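Local coordinates for surface glycoprotein (Trypanosoma brucei, PDB 5KLH) that is a putative sensor of the insect-stage trypanosome surface, here as its bilobed ectodomain, although what it might sense is not established, at residues S19-K24 with P54-E59; T32-K37 with L73-N78; K157-A162 with Q177-S182. All coordinates share one frame; numbering follows the deposited sequence.

Interaction 1 of 3, residues S19-K24 with P54-E59; sequences SAFDPK and PSVYTE
Ser55 OG is gripped twice, by Asp207 OD2 and by Gln43 NE2, while its CA lies 4.3 Å from Phe21 CE2. The adjacent amide, Val56 N, donates to the other carboxylate oxygen of Asp207, so this carboxylate spans the backbone and side chain of the strand just where Phe21 arrives. Phe21 is the first residue to leave helical geometry after helix 12-20, and its CG stands opposite the backbone N (chi1 -180°), which brings the ring up against the strand. Phe21 CE2 comes to 3.8 Å from Pro54 O, and CZ reaches the amide of Val56. The contact thus lays the segment following the N-terminal helix across strand 51-63, which pairs antiparallel with strands 36-47 and 197-204 in the large mixed sheet. The Phe21 and Val56 side chains cross nearly at right angles, with CZ of the phenylalanine 4.2 Å from CG2 of the valine. Val56 CG2 also meets Pro23 CB at 3.7 Å, and Pro23 N sits over the centre of one face of the Phe21 ring. Pro23 is the middle residue of an Asx turn, in which Lys24 N donates to Asp22 OD1 at 3.2 Å, from above the carboxylate plane.

Interaction 2 of 3, residues T32-K37 with L73-N78; sequences TFSDVK and LVVKVN
Thr32 and Phe33 pair antiparallel with Asn78 and Val77, at the point where the tight hairpin of strands 31-33 and 36-47 is laid along strand 72-79. A type I' turn from Phe33 to Val36 makes the hairpin, with Ser34 and Asp35 both at positive phi and Phe33 and Val36 joined by a reciprocal pair of backbone bonds. Between the strands, Thr32 and Asn78 form a hydrogen-bonded pair. Asn78 N donates to Thr32 O at 3.0 Å and Thr32 N to Asn78 O at 2.9 Å. Ser34 N continues the series to Lys76 O at 2.9 Å, in a nearly linear bond (175°).

A serine hydroxyl carries the polar pairing beyond the turn. Ser34 OG accepts from Lys76 N and donates to Val74 O, each at 2.9 Å; the latter bond lies in the carbonyl plane on a lone pair. One side chain therefore satisfies two backbone groups where the hairpin itself has turned away. A water also links the hairpin and its turn to strand 72-79, accepting from Asp35 N, donating to Lys76 O and hydrogen-bonded at 2.7 Å to Thr32 OG1, which is turned toward it between the backbone N and carbonyl carbon (chi1 52°).

Apolar contacts gather on the sheet face of Phe33 and Val77, opposite the one carrying Thr32 and Asn78. Phe33 lies alongside Val77, pointing the same way, and slants across Val75; strands 51-63 and 197-204 supply further neighbours to its ring, including Ala60 and Leu202. Phe33 CE1 approaches Val77 CG1 to 3.9 Å, and Phe33 CD1 is 4.1 Å from Val75 CG1.

Interaction 3 of 3, residues K157-A162 with Q177-S182; sequences KLYLVA and QSALYS
Tyr159 presents one ring face to Leu180, whose CG stands 3.7 Å from the ring centroid and only 12° off the normal, a CH-pi contact. It is part of the packing of the loop after strand 170-172 on the long strand 145-164 of the mixed sheet. The two side chains run at a slant to one another: CD1 of Leu180 overhangs the rim beside Tyr159 CE1, 3.4 Å from it, while CD2 keeps a longer distance to CZ and CE2. Tyr159 CG lies opposite its own carbonyl carbon (chi1 -58°), which brings the ring beneath the leucine and leaves CB against the loop backbone. Helix 208-215 closes in from beyond, with Phe209 and Glu213 touching Leu180.

Beside this CH-pi contact, Ala179 points its methyl group at the strand, between two side chains on the same side of it. Its CB meets Tyr159 CB at 3.9 Å and Val161 CG2 at 4.0 Å, and Ile210 of helix 208-215 touches both Ala179 and Val161.

Ser178 CB points away from the strand, yet Ser178 OG lies 3.6 Å from Tyr159 CB. With OG opposite the backbone N (chi1 174°), Ser178 receives Leu180 N at 3.0 Å, forming an ST turn just before the leucine that lies over the ring, and it is also hydrogen-bonded to Ser187 O. No conventional hydrogen bond joins the two segments; the nearest substitute is the CA-H of Ser178 directed at Tyr159 O. Burial has a polar cost here, because Ala179 N finds no partner in the model and instead packs 3.6 Å from Val161 CG2 and equally close to Tyr159 CB.

All three contacts reach the same large mixed sheet. Interactions 1 and 2 alternate along the chain, their centres 21 Å apart, and meet where Phe33 CZ packs 3.7 Å from Thr58 O, so the strands 31-33, 36-47 and 51-63 tie them together. Interaction 3 follows later, its centre 16 Å from that of interaction 2, and joins it through Val75 and Val77 on Leu158 and Leu160, on the side of strand 145-164 away from its loop. Interactions 1 and 3 do not touch. The disulfide-rich stretch from Cys101 to Cys149 comes between the second and third contacts in sequence; strands 85-100 and 145-164, paired antiparallel, lead to and from it, consistent with the bilobed architecture.

Interaction 1 of 3, residues S19-K24 with P54-E59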
loop_
_atom_site.group_PDB
_atom_site.type_symbol
_atom_site.label_atom_id
_atom_site.label_comp_id
_atom_site.label_asym_id
_atom_site.label_seq_id
_atom_site.Cartn_x
_atom_site.Cartn_y
_atom_site.Cartn_z
ATOM N N SER A 19 -17.366 -12.885 -5.718
ATOM C CA SER A 19 -18.751 -13.335 -5.592
ATOM C C SER A 19 -19.484 -12.672 -4.439
ATOM O O SER A 19 -20.680 -12.387 -4.535
ATOM C CB SER A 19 -18.800 -14.847 -5.411
ATOM O OG SER A 19 -18.225 -15.484 -6.533
ATOM N N ALA A 20 -18.767 -12.447 -3.346
ATOM C CA ALA A 20 -19.341 -11.831 -2.150
ATOM C C ALA A 20 -19.471 -10.307 -2.230
ATOM O O ALA A 20 -20.183 -9.714 -1.421
ATOM C CB ALA A 20 -18.513 -12.202 -0.941
ATOM N N PHE A 21 -18.795 -9.682 -3.198
ATOM C CA PHE A 21 -18.748 -8.223 -3.293
ATOM C C PHE A 21 -20.108 -7.646 -3.668
ATOM O O PHE A 21 -20.677 -7.986 -4.713
ATOM C CB PHE A 21 -17.679 -7.797 -4.314
ATOM C CG PHE A 21 -17.537 -6.303 -4.497
ATOM C CD1 PHE A 21 -17.298 -5.462 -3.415
ATOM C CD2 PHE A 21 -17.584 -5.752 -5.771
ATOM C CE1 PHE A 21 -17.136 -4.088 -3.608
ATOM C CE2 PHE A 21 -17.424 -4.387 -5.969
ATOM C CZ PHE A 21 -17.208 -3.554 -4.892
ATOM N N ASP A 22 -20.617 -6.770 -2.808
ATOM C CA ASP A 22 -21.867 -6.050 -3.041
ATOM C C ASP A 22 -21.584 -4.551 -3.096
ATOM O O ASP A 22 -21.407 -3.910 -2.061
ATOM C CB ASP A 22 -22.874 -6.388 -1.932
ATOM C CG ASP A 22 -24.187 -5.614 -2.049
ATOM O OD1 ASP A 22 -24.478 -5.042 -3.123
ATOM O OD2 ASP A 22 -24.943 -5.603 -1.048
ATOM N N PRO A 23 -21.517 -3.991 -4.311
ATOM C CA PRO A 23 -21.184 -2.576 -4.490
ATOM C C PRO A 23 -22.368 -1.636 -4.292
ATOM O O PRO A 23 -22.178 -0.426 -4.254
ATOM C CB PRO A 23 -20.698 -2.524 -5.944
ATOM C CG PRO A 23 -21.506 -3.585 -6.613
ATOM C CD PRO A 23 -21.599 -4.699 -5.601
ATOM N N LYS A 24 -23.570 -2.187 -4.175
ATOM C CA LYS A 24 -24.770 -1.362 -4.060
ATOM C C LYS A 24 -24.723 -0.331 -2.929
ATOM O O LYS A 24 -25.064 0.836 -3.147
ATOM C CB LYS A 24 -25.993 -2.272 -3.927
ATOM C CG LYS A 24 -26.140 -3.132 -5.185
ATOM C CD LYS A 24 -27.402 -3.984 -5.218
ATOM C CE LYS A 24 -27.995 -4.007 -6.629
ATOM N NZ LYS A 24 -26.943 -4.189 -7.675
ATOM N N PRO A 54 -15.562 -5.982 -11.242
ATOM C CA PRO A 54 -15.960 -4.659 -10.738
ATOM C C PRO A 54 -15.203 -4.250 -9.483
ATOM O O PRO A 54 -14.813 -5.087 -8.669
ATOM C CB PRO A 54 -17.450 -4.826 -10.424
ATOM C CG PRO A 54 -17.611 -6.266 -10.156
ATOM C CD PRO A 54 -16.618 -6.985 -11.039
ATOM N N SER A 55 -15.023 -2.943 -9.333
ATOM C CA SER A 55 -14.357 -2.368 -8.171
ATOM C C SER A 55 -14.964 -0.989 -8.025
ATOM O O SER A 55 -15.198 -0.314 -9.029
ATOM C CB SER A 55 -12.836 -2.309 -8.371
ATOM O OG SER A 55 -12.189 -1.529 -7.368
ATOM N N VAL A 56 -15.245 -0.580 -6.793
ATOM C CA VAL A 56 -15.945 0.672 -6.574
ATOM C C VAL A 56 -15.276 1.429 -5.438
ATOM O O VAL A 56 -15.026 0.860 -4.376
ATOM C CB VAL A 56 -17.435 0.444 -6.230
ATOM C CG1 VAL A 56 -18.117 1.778 -5.983
ATOM C CG2 VAL A 56 -18.133 -0.300 -7.352
ATOM N N TYR A 57 -14.954 2.698 -5.664
ATOM C CA TYR A 57 -14.374 3.518 -4.608
ATOM C C TYR A 57 -14.957 4.924 -4.691
ATOM O O TYR A 57 -15.576 5.288 -5.686
ATOM C CB TYR A 57 -12.843 3.545 -4.721
ATOM C CG TYR A 57 -12.314 4.036 -6.050
ATOM C CD1 TYR A 57 -12.117 3.155 -7.103
ATOM C CD2 TYR A 57 -11.986 5.373 -6.239
ATOM C CE1 TYR A 57 -11.633 3.600 -8.323
ATOM C CE2 TYR A 57 -11.499 5.821 -7.448
ATOM C CZ TYR A 57 -11.325 4.927 -8.484
ATOM O OH TYR A 57 -10.838 5.371 -9.685
ATOM N N THR A 58 -14.786 5.716 -3.650
ATOM C CA THR A 58 -15.128 7.125 -3.763
ATOM C C THR A 58 -13.843 7.945 -3.630
ATOM O O THR A 58 -12.910 7.543 -2.919
ATOM C CB THR A 58 -16.195 7.527 -2.734
ATOM O OG1 THR A 58 -16.706 8.818 -3.059
ATOM C CG2 THR A 58 -15.629 7.552 -1.314
ATOM N N GLU A 59 -13.764 9.058 -4.361
ATOM C CA GLU A 59 -12.490 9.770 -4.504
ATOM C C GLU A 59 -12.641 11.272 -4.610
ATOM O O GLU A 59 -13.673 11.774 -5.045
ATOM C CB GLU A 59 -11.721 9.271 -5.739
ATOM C CG GLU A 59 -12.423 9.527 -7.085
ATOM C CD GLU A 59 -12.184 10.924 -7.654
ATOM O OE1 GLU A 59 -12.958 11.343 -8.549
ATOM O OE2 GLU A 59 -11.219 11.601 -7.227
#

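Interaction 2 of 3, residues T32-K37 with L73-N78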
loop_
_atom_site.group_PDB
_atom_site.type_symbol
_atom_site.label_atom_id
_atom_site.label_comp_id
_atom_site.label_asym_id
_atom_site.label_seq_id
_atom_site.Cartn_x
_atom_site.Cartn_y
_atom_site.Cartn_z
ATOM N N THR A 32 -17.497 14.413 1.207
ATOM C CA THR A 32 -16.296 15.213 0.955
ATOM C C THR A 32 -15.041 14.599 1.554
ATOM O O THR A 32 -15.102 13.860 2.535
ATOM C CB THR A 32 -16.424 16.654 1.510
ATOM O OG1 THR A 32 -16.828 16.600 2.885
ATOM C CG2 THR A 32 -17.434 17.470 0.717
ATOM N N PHE A 33 -13.906 14.930 0.948
ATOM C CA PHE A 33 -12.594 14.678 1.520
ATOM C C PHE A 33 -11.974 16.046 1.768
ATOM O O PHE A 33 -11.706 16.772 0.818
ATOM C CB PHE A 33 -11.701 13.849 0.584
ATOM C CG PHE A 33 -12.121 12.407 0.431
ATOM C CD1 PHE A 33 -11.729 11.449 1.362
ATOM C CD2 PHE A 33 -12.863 12.001 -0.667
ATOM C CE1 PHE A 33 -12.102 10.108 1.207
ATOM C CE2 PHE A 33 -13.231 10.671 -0.825
ATOM C CZ PHE A 33 -12.849 9.727 0.098
ATOM N N SER A 34 -11.759 16.393 3.034
ATOM C CA SER A 34 -11.250 17.710 3.404
ATOM C C SER A 34 -11.961 18.812 2.604
ATOM O O SER A 34 -11.310 19.654 1.969
ATOM C CB SER A 34 -9.734 17.779 3.192
ATOM O OG SER A 34 -9.086 16.872 4.071
ATOM N N ASP A 35 -13.294 18.751 2.635
ATOM C CA ASP A 35 -14.197 19.714 2.005
ATOM C C ASP A 35 -14.189 19.689 0.478
ATOM O O ASP A 35 -14.871 20.499 -0.155
ATOM C CB ASP A 35 -13.881 21.122 2.495
ATOM C CG ASP A 35 -13.911 21.221 3.993
ATOM O OD1 ASP A 35 -14.922 20.794 4.589
ATOM O OD2 ASP A 35 -12.909 21.690 4.571
ATOM N N VAL A 36 -13.454 18.757 -0.126
ATOM C CA VAL A 36 -13.558 18.595 -1.576
ATOM C C VAL A 36 -14.614 17.542 -1.914
ATOM O O VAL A 36 -14.620 16.457 -1.335
ATOM C CB VAL A 36 -12.210 18.196 -2.210
ATOM C CG1 VAL A 36 -12.350 18.086 -3.732
ATOM C CG2 VAL A 36 -11.138 19.214 -1.866
ATOM N N LYS A 37 -15.517 17.861 -2.841
ATOM C CA LYS A 37 -16.614 16.951 -3.175
ATOM C C LYS A 37 -16.114 15.600 -3.682
ATOM O O LYS A 37 -15.302 15.549 -4.604
ATOM C CB LYS A 37 -17.524 17.567 -4.237
ATOM C CG LYS A 37 -18.723 16.695 -4.572
ATOM C CD LYS A 37 -19.660 17.393 -5.546
ATOM C CE LYS A 37 -20.907 16.557 -5.758
ATOM N NZ LYS A 37 -21.928 17.255 -6.596
ATOM N N LEU A 73 -0.112 15.683 5.198
ATOM C CA LEU A 73 -1.384 15.999 4.583
ATOM C C LEU A 73 -2.465 15.537 5.550
ATOM O O LEU A 73 -2.350 14.453 6.128
ATOM C CB LEU A 73 -1.537 15.288 3.238
ATOM C CG LEU A 73 -2.838 15.470 2.455
ATOM C CD1 LEU A 73 -2.849 16.814 1.730
ATOM C CD2 LEU A 73 -2.982 14.335 1.467
ATOM N N VAL A 74 -3.483 16.371 5.742
ATOM C CA VAL A 74 -4.585 16.065 6.635
ATOM C C VAL A 74 -5.830 15.799 5.819
ATOM O O VAL A 74 -6.383 16.713 5.197
ATOM C CB VAL A 74 -4.846 17.224 7.626
ATOM C CG1 VAL A 74 -5.991 16.871 8.558
ATOM C CG2 VAL A 74 -3.584 17.524 8.424
ATOM N N VAL A 75 -6.283 14.550 5.824
ATOM C CA VAL A 75 -7.443 14.164 5.031
ATOM C C VAL A 75 -8.604 13.866 5.970
ATOM O O VAL A 75 -8.576 12.892 6.713
ATOM C CB VAL A 75 -7.135 12.942 4.149
ATOM C CG1 VAL A 75 -8.338 12.576 3.300
ATOM C CG2 VAL A 75 -5.934 13.240 3.261
ATOM N N LYS A 76 -9.605 14.743 5.961
ATOM C CA LYS A 76 -10.801 14.540 6.768
ATOM C C LYS A 76 -11.881 13.865 5.944
ATOM O O LYS A 76 -12.438 14.450 5.011
ATOM C CB LYS A 76 -11.281 15.881 7.332
ATOM C CG LYS A 76 -10.163 16.580 8.093
ATOM C CD LYS A 76 -10.626 17.823 8.837
ATOM C CE LYS A 76 -9.451 18.438 9.592
ATOM N NZ LYS A 76 -9.847 19.579 10.469
ATOM N N VAL A 77 -12.143 12.607 6.274
ATOM C CA VAL A 77 -13.061 11.793 5.499
ATOM C C VAL A 77 -14.468 12.002 6.037
ATOM O O VAL A 77 -14.745 11.694 7.191
ATOM C CB VAL A 77 -12.660 10.312 5.576
ATOM C CG1 VAL A 77 -13.574 9.455 4.730
ATOM C CG2 VAL A 77 -11.202 10.157 5.178
ATOM N N ASN A 78 -15.335 12.575 5.212
ATOM C CA ASN A 78 -16.724 12.815 5.593
ATOM C C ASN A 78 -17.653 12.256 4.514
ATOM O O ASN A 78 -18.212 12.996 3.691
ATOM C CB ASN A 78 -16.971 14.309 5.825
ATOM C CG ASN A 78 -18.293 14.576 6.519
ATOM O OD1 ASN A 78 -19.040 13.645 6.848
ATOM N ND2 ASN A 78 -18.588 15.850 6.756
HETATM O O HOH W 1 -14.605 16.646 4.395
#

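Interaction 3 of 3, residues K157-A162 with Q177-S182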
loop_
_atom_site.group_PDB
_atom_site.type_symbol
_atom_site.label_atom_id
_atom_site.label_comp_id
_atom_site.label_asym_id
_atom_site.label_seq_id
_atom_site.Cartn_x
_atom_site.Cartn_y
_atom_site.Cartn_z
ATOM N N LYS A 157 -1.006 9.559 -4.283
ATOM C CA LYS A 157 -2.284 8.860 -4.223
ATOM C C LYS A 157 -2.384 8.205 -2.853
ATOM O O LYS A 157 -1.535 7.400 -2.495
ATOM C CB LYS A 157 -2.391 7.826 -5.354
ATOM C CG LYS A 157 -3.791 7.281 -5.562
ATOM C CD LYS A 157 -3.925 6.528 -6.892
ATOM C CE LYS A 157 -3.431 7.361 -8.072
ATOM N NZ LYS A 157 -3.526 6.619 -9.367
ATOM N N LEU A 158 -3.417 8.565 -2.091
ATOM C CA LEU A 158 -3.610 8.029 -0.762
ATOM C C LEU A 158 -4.788 7.069 -0.804
ATOM O O LEU A 158 -5.869 7.464 -1.226
ATOM C CB LEU A 158 -3.866 9.165 0.230
ATOM C CG LEU A 158 -4.146 8.738 1.672
ATOM C CD1 LEU A 158 -2.878 8.249 2.315
ATOM C CD2 LEU A 158 -4.734 9.898 2.453
ATOM N N TYR A 159 -4.565 5.812 -0.426
ATOM C CA TYR A 159 -5.619 4.790 -0.428
ATOM C C TYR A 159 -6.125 4.525 0.972
ATOM O O TYR A 159 -5.335 4.168 1.849
ATOM C CB TYR A 159 -5.098 3.473 -1.008
ATOM C CG TYR A 159 -4.557 3.549 -2.410
ATOM C CD1 TYR A 159 -3.289 4.074 -2.661
ATOM C CD2 TYR A 159 -5.285 3.055 -3.476
ATOM C CE1 TYR A 159 -2.784 4.120 -3.950
ATOM C CE2 TYR A 159 -4.783 3.095 -4.766
ATOM C CZ TYR A 159 -3.530 3.627 -4.988
ATOM O OH TYR A 159 -3.020 3.662 -6.263
ATOM N N LEU A 160 -7.433 4.660 1.188
ATOM C CA LEU A 160 -8.011 4.450 2.507
ATOM C C LEU A 160 -9.021 3.323 2.428
ATOM O O LEU A 160 -9.560 3.067 1.351
ATOM C CB LEU A 160 -8.675 5.732 3.022
ATOM C CG LEU A 160 -7.774 6.965 3.062
ATOM C CD1 LEU A 160 -8.554 8.228 3.440
ATOM C CD2 LEU A 160 -6.659 6.738 4.061
ATOM N N VAL A 161 -9.261 2.646 3.549
ATOM C CA VAL A 161 -10.190 1.515 3.561
ATOM C C VAL A 161 -11.194 1.605 4.701
ATOM O O VAL A 161 -10.836 1.883 5.856
ATOM C CB VAL A 161 -9.416 0.167 3.646
ATOM C CG1 VAL A 161 -10.350 -1.020 3.509
ATOM C CG2 VAL A 161 -8.353 0.088 2.562
ATOM N N ALA A 162 -12.459 1.383 4.359
ATOM C CA ALA A 162 -13.522 1.289 5.365
ATOM C C ALA A 162 -14.033 -0.137 5.478
ATOM O O ALA A 162 -14.124 -0.851 4.482
ATOM C CB ALA A 162 -14.678 2.227 5.019
ATOM N N GLN A 177 -4.672 -0.477 6.396
ATOM C CA GLN A 177 -4.345 0.938 6.512
ATOM C C GLN A 177 -4.111 1.518 5.122
ATOM O O GLN A 177 -3.917 2.716 4.963
ATOM C CB GLN A 177 -3.119 1.154 7.405
ATOM C CG GLN A 177 -3.375 0.962 8.918
ATOM C CD GLN A 177 -2.798 -0.338 9.458
ATOM O OE1 GLN A 177 -2.424 -1.227 8.697
ATOM N NE2 GLN A 177 -2.714 -0.450 10.779
ATOM N N SER A 178 -4.084 0.635 4.127
ATOM C CA SER A 178 -4.089 1.028 2.722
ATOM C C SER A 178 -4.789 -0.050 1.915
ATOM O O SER A 178 -4.860 -1.208 2.354
ATOM C CB SER A 178 -2.657 1.245 2.205
ATOM O OG SER A 178 -2.661 1.492 0.797
ATOM N N ALA A 179 -5.304 0.325 0.743
ATOM C CA ALA A 179 -5.846 -0.673 -0.177
ATOM C C ALA A 179 -4.748 -1.371 -0.951
ATOM O O ALA A 179 -4.985 -2.429 -1.534
ATOM C CB ALA A 179 -6.841 -0.035 -1.153
ATOM N N LEU A 180 -3.549 -0.776 -0.989
ATOM C CA LEU A 180 -2.428 -1.380 -1.709
ATOM C C LEU A 180 -1.618 -2.350 -0.848
ATOM O O LEU A 180 -1.316 -2.055 0.295
ATOM C CB LEU A 180 -1.476 -0.305 -2.238
ATOM C CG LEU A 180 -1.864 0.618 -3.382
ATOM C CD1 LEU A 180 -0.658 1.485 -3.696
ATOM C CD2 LEU A 180 -2.238 -0.204 -4.599
ATOM N N TYR A 181 -1.256 -3.501 -1.407
ATOM C CA TYR A 181 -0.321 -4.412 -0.754
ATOM C C TYR A 181 0.956 -3.639 -0.419
ATOM O O TYR A 181 1.425 -2.880 -1.262
ATOM C CB TYR A 181 -0.015 -5.573 -1.693
ATOM C CG TYR A 181 0.757 -6.719 -1.100
ATOM C CD1 TYR A 181 0.098 -7.757 -0.477
ATOM C CD2 TYR A 181 2.131 -6.788 -1.215
ATOM C CE1 TYR A 181 0.789 -8.831 0.038
ATOM C CE2 TYR A 181 2.834 -7.863 -0.707
ATOM C CZ TYR A 181 2.154 -8.875 -0.073
ATOM O OH TYR A 181 2.834 -9.952 0.443
ATOM N N SER A 182 1.536 -3.816 0.772
ATOM C CA SER A 182 1.108 -4.791 1.782
ATOM C C SER A 182 0.196 -4.232 2.878
ATOM O O SER A 182 0.199 -4.741 4.004
ATOM C CB SER A 182 2.348 -5.420 2.429
ATOM O OG SER A 182 3.306 -4.416 2.745
#